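Local coordinates for protein hydrogenase maturation factor (Thermoanaerobacter tengcongensis, PDB 3VTH) that probably transfers the carbamoyl group of carbamoyl phosphate, at the expense of ATP, to the C-terminal cysteine of HypE during maturation of [NiFe]-hydrogenases, at residues Ala489-Met492 and Ala493-Leu497; Tyr511-Gly515 and Asn516-Ala520; Asn706-Leu709 and Leu710-Ile714. All blocks are in the same frame, centred on the assembly; numbering follows the deposited sequence. Where two conformers were deposited one is given.

Contact 1 (Ala489-Met492 and Ala493-Leu497); sequences ASCM and AEHNL
C491 and H495 sit one turn apart on the same side of the chain, and the sulfur approaches the imidazole at its rim: SG of C491 lies 3.6 Å from CD2 of H495, well away from the ring normal. What brings the thiol forward along the helix is its first torsion, with SG opposite the backbone N (chi1 178°). The carbonyl of C491 meets the same edge near the ring plane, its O 3.2 Å from CD2 of H495, and also accepts the backbone N-H of H495. NE2, next to CD2 on this same edge, is hydrogen-bonded to S726 O, and the ring packs edge-to-face with Y725.

H495 is where the chain leaves helical geometry, and helix 483-494 ends in a Schellman motif. N496, with positive phi, is its C-prime residue; L497 N turns back to M492 O over 2.8 Å in a nearly straight bond (170°), while N496 N to A493 O is weak at 3.4 Å. The reversal sets L497 beside M492. Their side chains cross at about a right angle, CB of M492 being 3.9 Å from CB of L497, and the bend of the methionine at chi3 (70°) brings its CE within 3.7 Å of L497 O.

A turn earlier, A493 N bonds to A489 O at 2.8 Å, and the CB of A493 rests near that oxygen and S490 O; helix 737-749 packs against both alanines. CG of E494 passes 3.5 Å from S490 O, and beyond it the extended chain delivers the carboxylate to the backbone N-H groups of S728, K729 and V730. OG of S490 is engaged by H487 O and N727 OD1, the first of these belonging to an iron ligand.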
loop_
_atom_site.group_PDB
_atom_site.type_symbol
_atom_site.label_atom_id
_atom_site.label_comp_id
_atom_site.label_asym_id
_atom_site.label_seq_id
_atom_site.Cartn_x
_atom_site.Cartn_y
_atom_site.Cartn_z
ATOM N N ALA A 489 -3.863 9.658 13.662
ATOM C CA ALA A 489 -5.124 8.911 13.756
ATOM C C ALA A 489 -5.127 7.649 12.888
ATOM O O ALA A 489 -5.757 6.653 13.263
ATOM C CB ALA A 489 -6.307 9.794 13.376
ATOM N N SER A 490 -4.435 7.690 11.746
ATOM C CA SER A 490 -4.337 6.513 10.871
ATOM C C SER A 490 -3.702 5.341 11.613
ATOM O O SER A 490 -4.167 4.201 11.501
ATOM C CB SER A 490 -3.608 6.814 9.548
ATOM O OG SER A 490 -2.191 6.934 9.686
ATOM N N CYS A 491 -2.658 5.629 12.380
ATOM C CA CYS A 491 -2.027 4.613 13.221
ATOM C C CYS A 491 -2.939 4.205 14.389
ATOM O O CYS A 491 -3.105 3.013 14.654
ATOM C CB CYS A 491 -0.669 5.105 13.718
ATOM S SG CYS A 491 0.152 3.942 14.805
ATOM N N MET A 492 -3.556 5.175 15.066
ATOM C CA MET A 492 -4.520 4.861 16.136
ATOM C C MET A 492 -5.627 3.916 15.656
ATOM O O MET A 492 -5.968 2.954 16.351
ATOM C CB MET A 492 -5.143 6.139 16.705
ATOM C CG MET A 492 -4.159 7.058 17.429
ATOM S SD MET A 492 -4.896 8.631 17.924
ATOM C CE MET A 492 -6.001 8.036 19.217
ATOM N N ALA A 493 -6.187 4.208 14.481
ATOM C CA ALA A 493 -7.202 3.364 13.847
ATOM C C ALA A 493 -6.788 1.877 13.712
ATOM O O ALA A 493 -7.585 0.989 14.000
ATOM C CB ALA A 493 -7.577 3.935 12.464
ATOM N N GLU A 494 -5.557 1.622 13.255
ATOM C CA GLU A 494 -5.026 0.248 13.081
ATOM C C GLU A 494 -4.910 -0.457 14.397
ATOM O O GLU A 494 -5.044 -1.686 14.470
ATOM C CB GLU A 494 -3.586 0.245 12.556
ATOM C CG GLU A 494 -3.332 0.847 11.255
ATOM C CD GLU A 494 -1.983 0.402 10.706
ATOM O OE1 GLU A 494 -1.565 -0.759 10.967
ATOM O OE2 GLU A 494 -1.340 1.222 10.034
ATOM N N HIS A 495 -4.601 0.308 15.439
ATOM C CA HIS A 495 -4.370 -0.284 16.742
ATOM C C HIS A 495 -5.541 -0.124 17.695
ATOM O O HIS A 495 -5.400 -0.387 18.881
ATOM C CB HIS A 495 -3.072 0.260 17.346
ATOM C CG HIS A 495 -1.863 -0.055 16.520
ATOM N ND1 HIS A 495 -1.237 -1.282 16.561
ATOM C CD2 HIS A 495 -1.190 0.681 15.604
ATOM C CE1 HIS A 495 -0.218 -1.282 15.718
ATOM N NE2 HIS A 495 -0.163 -0.100 15.130
ATOM N N ASN A 496 -6.694 0.292 17.173
ATOM C CA ASN A 496 -7.905 0.482 17.988
ATOM C C ASN A 496 -7.700 1.412 19.187
ATOM O O ASN A 496 -8.233 1.181 20.272
ATOM C CB ASN A 496 -8.478 -0.877 18.433
ATOM C CG ASN A 496 -8.631 -1.846 17.269
ATOM O OD1 ASN A 496 -8.062 -2.944 17.277
ATOM N ND2 ASN A 496 -9.374 -1.432 16.253
ATOM N N LEU A 497 -6.917 2.469 18.979
ATOM C CA LEU A 497 -6.687 3.440 20.032
ATOM C C LEU A 497 -7.713 4.553 19.925
ATOM O O LEU A 497 -8.037 5.017 18.820
ATOM C CB LEU A 497 -5.264 4.007 19.987
ATOM C CG LEU A 497 -4.110 3.005 20.058
ATOM C CD1 LEU A 497 -2.776 3.713 19.859
ATOM C CD2 LEU A 497 -4.122 2.203 21.372
#

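Contact 2 (Tyr511-Gly515 and Asn516-Ala520); sequences YGTDG and NVWGA
W518 lays its indole over the backbone of G512: CA of the glycine stands 3.3 Å from the centroid of the five-membered ring, almost straight above it at 5° off the normal, a close CH-pi contact. G512 has no side chain, and the indole lies directly on its CA. The same face continues over T513, whose backbone N sits above the ring system toward its rim, and OG1 of T513 reaches CH2 of W518 at 3.4 Å.

D514 meets the indole at its pyrrole edge. With CG lodged between its own backbone N and carbonyl carbon (chi1 62°), the carboxylate folds back over the turn, and OD1 takes the N-H of W518 NE1 at 2.9 Å. The two groups are steeply inclined, their planes 75° apart. OD1 also accepts from N516 N at 3.2 Å, and these donors come from opposite faces of the carboxylate, so one oxygen ties the indole to the backbone just past the turn. OD2 makes a weak bond with ND2 of N516 and a further hydrogen bond to Y538 OH, which helps fix the carboxylate's rotation. R532 adds a cation-pi contact to the indole from strand 530-542.

The backbone closes the loop with G512 N to N516 O at 2.9 Å. Y511 and V517 form the adjoining antiparallel non-hydrogen-bonded pair, with their side chains on a common face of the sheet. G512 to G515 make a type I turn whose last residue, G515, has positive phi. The whole is a beta hairpin between strands 509-511 and 517-525, its loop braced by an aspartate-tryptophan bond, in the Kae1-like part of the protein close to the iron ligands H483 and D507.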
loop_
_atom_site.group_PDB
_atom_site.type_symbol
_atom_site.label_atom_id
_atom_site.label_comp_id
_atom_site.label_asym_id
_atom_site.label_seq_id
_atom_site.Cartn_x
_atom_site.Cartn_y
_atom_site.Cartn_z
ATOM N N TYR A 511 -0.183 21.130 5.616
ATOM C CA TYR A 511 -0.679 22.461 5.864
ATOM C C TYR A 511 -0.981 22.619 7.355
ATOM O O TYR A 511 -1.793 21.873 7.900
ATOM C CB TYR A 511 -1.944 22.652 5.034
ATOM C CG TYR A 511 -2.584 23.991 5.177
ATOM C CD1 TYR A 511 -2.141 25.075 4.424
ATOM C CD2 TYR A 511 -3.666 24.175 6.040
ATOM C CE1 TYR A 511 -2.743 26.311 4.545
ATOM C CE2 TYR A 511 -4.273 25.404 6.167
ATOM C CZ TYR A 511 -3.817 26.467 5.412
ATOM O OH TYR A 511 -4.413 27.700 5.543
ATOM N N GLY A 512 -0.307 23.572 8.003
ATOM C CA GLY A 512 -0.508 23.870 9.426
ATOM C C GLY A 512 -1.653 24.849 9.647
ATOM O O GLY A 512 -2.110 25.484 8.698
ATOM N N THR A 513 -2.120 24.979 10.885
ATOM C CA THR A 513 -3.255 25.870 11.184
ATOM C C THR A 513 -2.826 27.328 11.376
ATOM O O THR A 513 -3.670 28.215 11.538
ATOM C CB THR A 513 -4.007 25.412 12.450
ATOM O OG1 THR A 513 -3.080 25.320 13.538
ATOM C CG2 THR A 513 -4.639 24.030 12.221
ATOM N N ASP A 514 -1.514 27.568 11.377
ATOM C CA ASP A 514 -1.011 28.913 11.543
ATOM C C ASP A 514 -0.493 29.509 10.225
ATOM O O ASP A 514 0.265 30.493 10.231
ATOM C CB ASP A 514 0.075 28.948 12.632
ATOM C CG ASP A 514 1.303 28.089 12.279
ATOM O OD1 ASP A 514 1.271 27.329 11.280
ATOM O OD2 ASP A 514 2.289 28.156 13.038
ATOM N N GLY A 515 -0.904 28.913 9.109
ATOM C CA GLY A 515 -0.494 29.379 7.775
ATOM C C GLY A 515 0.922 28.958 7.402
ATOM O O GLY A 515 1.465 29.394 6.374
ATOM N N ASN A 516 1.540 28.132 8.239
ATOM C CA ASN A 516 2.881 27.656 7.924
ATOM C C ASN A 516 2.849 26.196 7.562
ATOM O O ASN A 516 1.835 25.524 7.761
ATOM C CB ASN A 516 3.847 27.924 9.085
ATOM C CG ASN A 516 4.038 29.418 9.354
ATOM O OD1 ASN A 516 4.089 30.227 8.426
ATOM N ND2 ASN A 516 4.124 29.787 10.633
ATOM N N VAL A 517 3.952 25.710 7.005
ATOM C CA VAL A 517 4.097 24.303 6.680
ATOM C C VAL A 517 4.564 23.546 7.923
ATOM O O VAL A 517 5.510 23.985 8.597
ATOM C CB VAL A 517 5.119 24.120 5.542
ATOM C CG1 VAL A 517 5.457 22.641 5.327
ATOM C CG2 VAL A 517 4.598 24.779 4.244
ATOM N N TRP A 518 3.893 22.432 8.228
ATOM C CA TRP A 518 4.215 21.597 9.384
ATOM C C TRP A 518 4.812 20.284 8.892
ATOM O O TRP A 518 4.769 19.996 7.687
ATOM C CB TRP A 518 2.954 21.303 10.194
ATOM C CG TRP A 518 2.392 22.456 10.981
ATOM C CD1 TRP A 518 2.742 23.785 10.893
ATOM C CD2 TRP A 518 1.327 22.385 11.947
ATOM N NE1 TRP A 518 1.966 24.530 11.753
ATOM C CE2 TRP A 518 1.101 23.699 12.418
ATOM C CE3 TRP A 518 0.556 21.334 12.469
ATOM C CZ2 TRP A 518 0.118 23.999 13.386
ATOM C CZ3 TRP A 518 -0.414 21.627 13.438
ATOM C CH2 TRP A 518 -0.616 22.950 13.887
ATOM N N GLY A 519 5.344 19.469 9.795
ATOM C CA GLY A 519 6.069 18.256 9.357
ATOM C C GLY A 519 7.148 17.783 10.311
ATOM O O GLY A 519 7.859 16.818 10.033
ATOM N N ALA A 520 7.265 18.458 11.447
ATOM C CA ALA A 520 8.139 18.004 12.509
ATOM C C ALA A 520 7.460 18.334 13.821
ATOM O O ALA A 520 7.956 19.144 14.617
ATOM C CB ALA A 520 9.501 18.678 12.393
#

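Contact 3 (Asn706-Leu709 and Leu710-Ile714); sequences NRYL and LRRLI. With AP2 (phosphomethylphosphonic acid adenosyl ester), chain H.
Y708 and R712 form the close-packed part of this helical turn. Their side chains run side by side in the same direction, and CG of R712 is centred over one face of the phenol, 3.7 Å from the ring centroid. The bend of the arginine at chi2 (-96°) then carries its guanidinium above the hydroxyl, with CZ of R712 3.4 Å from OH of Y708 and the two planes only 24° apart. The polar ends are held from outside: the hydroxyl by N675 OD1, the guanidinium by a salt bridge to E632.

R711 is the looser neighbour, partly exposed and modelled in two conformers, so its approach to Y708 is not fixed; in the conformer given, its guanidinium forms a salt bridge with E715.

At the start of the helix N706 is the N-cap. OD1 accepts from L709 N at 3.0 Å, the donor standing above the amide carbonyl plane, while ND2 donates to N1 of the adenine of AP2 at 2.9 Å. The cap thus holds the amide that reads the base, and H674 NE2 is a second partner of ND2.

Helix 707-719 is the crossover of a beta-alpha-beta unit between strands 696-700 and 723-726: L710 and L713 pack on L699 of the first strand, and L709, R712 and L713 meet helix 666-692.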
loop_
_atom_site.group_PDB
_atom_site.type_symbol
_atom_site.label_atom_id
_atom_site.label_comp_id
_atom_site.label_asym_id
_atom_site.label_seq_id
_atom_site.Cartn_x
_atom_site.Cartn_y
_atom_site.Cartn_z
ATOM N N ASN A 706 11.801 6.026 7.060
ATOM C CA ASN A 706 13.209 5.832 7.412
ATOM C C ASN A 706 13.285 4.697 8.440
ATOM O O ASN A 706 12.763 4.831 9.566
ATOM C CB ASN A 706 13.759 7.146 7.985
ATOM C CG ASN A 706 15.249 7.112 8.234
ATOM O OD1 ASN A 706 15.749 6.265 8.965
ATOM N ND2 ASN A 706 15.969 8.037 7.615
ATOM N N ARG A 707 13.898 3.579 8.046
ATOM C CA ARG A 707 13.937 2.374 8.881
ATOM C C ARG A 707 14.648 2.615 10.230
ATOM O O ARG A 707 14.215 2.125 11.272
ATOM C CB ARG A 707 14.625 1.214 8.136
ATOM C CG ARG A 707 13.906 0.763 6.861
ATOM C CD ARG A 707 14.716 -0.304 6.099
ATOM N NE ARG A 707 14.989 -1.452 6.965
ATOM C CZ ARG A 707 14.227 -2.548 7.041
ATOM N NH1 ARG A 707 13.138 -2.674 6.287
ATOM N NH2 ARG A 707 14.558 -3.520 7.884
ATOM N N TYR A 708 15.733 3.374 10.179
ATOM C CA TYR A 708 16.552 3.662 11.335
ATOM C C TYR A 708 15.812 4.546 12.345
ATOM O O TYR A 708 15.718 4.187 13.524
ATOM C CB TYR A 708 17.859 4.309 10.887
ATOM C CG TYR A 708 18.893 4.426 11.982
ATOM C CD1 TYR A 708 19.706 3.335 12.325
ATOM C CD2 TYR A 708 19.071 5.629 12.660
ATOM C CE1 TYR A 708 20.669 3.441 13.336
ATOM C CE2 TYR A 708 20.030 5.752 13.663
ATOM C CZ TYR A 708 20.818 4.648 14.000
ATOM O OH TYR A 708 21.766 4.796 14.987
ATOM N N LEU A 709 15.277 5.682 11.887
ATOM C CA LEU A 709 14.460 6.548 12.751
ATOM C C LEU A 709 13.344 5.787 13.453
ATOM O O LEU A 709 13.149 5.920 14.659
ATOM C CB LEU A 709 13.817 7.700 11.961
ATOM C CG LEU A 709 14.651 8.861 11.428
ATOM C CD1 LEU A 709 13.720 9.953 10.914
ATOM C CD2 LEU A 709 15.610 9.429 12.487
ATOM N N LEU A 710 12.606 4.991 12.686
ATOM C CA LEU A 710 11.493 4.225 13.245
ATOM C C LEU A 710 11.970 3.209 14.285
ATOM O O LEU A 710 11.486 3.198 15.418
ATOM C CB LEU A 710 10.691 3.519 12.138
ATOM C CG LEU A 710 9.430 2.825 12.682
ATOM C CD1 LEU A 710 8.424 3.857 13.200
ATOM C CD2 LEU A 710 8.777 1.865 11.661
ATOM N N ARG A 711 12.926 2.365 13.913
ATOM C CA ARG A 711 13.377 1.296 14.799
ATOM C C ARG A 711 14.053 1.842 16.063
ATOM O O ARG A 711 13.773 1.402 17.167
ATOM C CB ARG A 711 14.313 0.324 14.063
ATOM C CG ARG A 711 14.930 -0.745 14.972
ATOM C CD ARG A 711 15.899 -1.657 14.240
ATOM N NE ARG A 711 17.129 -0.974 13.846
ATOM C CZ ARG A 711 18.146 -0.732 14.667
ATOM N NH1 ARG A 711 18.080 -1.109 15.937
ATOM N NH2 ARG A 711 19.227 -0.116 14.218
ATOM N N ARG A 712 14.944 2.807 15.895
ATOM C CA ARG A 712 15.695 3.345 17.012
ATOM C C ARG A 712 14.794 4.070 18.001
ATOM O O ARG A 712 14.972 3.947 19.204
ATOM C CB ARG A 712 16.783 4.268 16.483
ATOM C CG ARG A 712 18.009 3.523 16.060
ATOM C CD ARG A 712 18.929 3.600 17.241
ATOM N NE ARG A 712 20.070 2.728 17.166
ATOM C CZ ARG A 712 21.215 2.962 17.793
ATOM N NH1 ARG A 712 21.381 4.075 18.509
ATOM N NH2 ARG A 712 22.198 2.090 17.670
ATOM N N LEU A 713 13.815 4.807 17.483
ATOM C CA LEU A 713 12.889 5.537 18.337
ATOM C C LEU A 713 11.959 4.577 19.056
ATOM O O LEU A 713 11.748 4.720 20.251
ATOM C CB LEU A 713 12.110 6.586 17.530
ATOM C CG LEU A 713 11.493 7.799 18.224
ATOM C CD1 LEU A 713 12.374 8.432 19.306
ATOM C CD2 LEU A 713 11.137 8.828 17.135
ATOM N N ILE A 714 11.437 3.579 18.345
ATOM C CA ILE A 714 10.615 2.556 18.985
ATOM C C ILE A 714 11.408 1.847 20.095
ATOM O O ILE A 714 10.898 1.645 21.194
ATOM C CB ILE A 714 10.069 1.505 17.984
ATOM C CG1 ILE A 714 8.985 2.097 17.080
ATOM C CG2 ILE A 714 9.512 0.269 18.731
ATOM C CD1 ILE A 714 8.515 1.129 15.963
HETATM P PB AP2 H . 3.847 15.163 2.904
HETATM O O1B AP2 H . 5.273 15.476 3.285
HETATM O O2B AP2 H . 2.869 15.029 4.029
HETATM O O3B AP2 H . 3.375 16.009 1.748
HETATM C C3A AP2 H . 3.994 13.504 2.189
HETATM P PA AP2 H . 4.447 12.194 3.363
HETATM O O1A AP2 H . 4.231 10.956 2.503
HETATM O O2A AP2 H . 3.808 12.272 4.728
HETATM O "O5'" AP2 H . 6.029 12.415 3.626
HETATM C "C5'" AP2 H . 6.920 12.143 2.551
HETATM C "C4'" AP2 H . 8.232 12.779 2.949
HETATM O "O4'" AP2 H . 8.850 12.000 3.975
HETATM C "C3'" AP2 H . 9.236 12.804 1.814
HETATM O "O3'" AP2 H . 8.958 13.879 0.911
HETATM C "C2'" AP2 H . 10.522 12.971 2.599
HETATM O "O2'" AP2 H . 10.646 14.367 2.897
HETATM C "C1'" AP2 H . 10.272 12.153 3.874
HETATM N N9 AP2 H . 10.982 10.852 3.706
HETATM C C8 AP2 H . 10.731 9.881 2.793
HETATM N N7 AP2 H . 11.615 8.852 2.897
HETATM C C5 AP2 H . 12.460 9.155 3.901
HETATM C C6 AP2 H . 13.635 8.512 4.541
HETATM N N6 AP2 H . 14.088 7.302 4.128
HETATM N N1 AP2 H . 14.242 9.186 5.557
HETATM C C2 AP2 H . 13.800 10.383 6.003
HETATM N N3 AP2 H . 12.747 11.027 5.456
HETATM C C4 AP2 H . 12.052 10.472 4.423
#

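In the fold
The three contacts lie near the iron and nucleotide site of the Kae1-like region without touching one another. Between nearest atoms, contacts 1 and 3 are about 8 Å apart, contacts 2 and 3 about 9 Å, and contacts 1 and 2 about 12 Å. Of the three, contact 3 alone has a residue bonded to AP2; T509, two residues before contact 2, and D734, an iron ligand, also bond to the nucleotide. The side chain of W518 in contact 2 and that of S490 in contact 1 each lie about 9 Å from the iron. Strands 696-700 and 723-726, joined by the helix of contact 3, also carry residues that pack against contact 1.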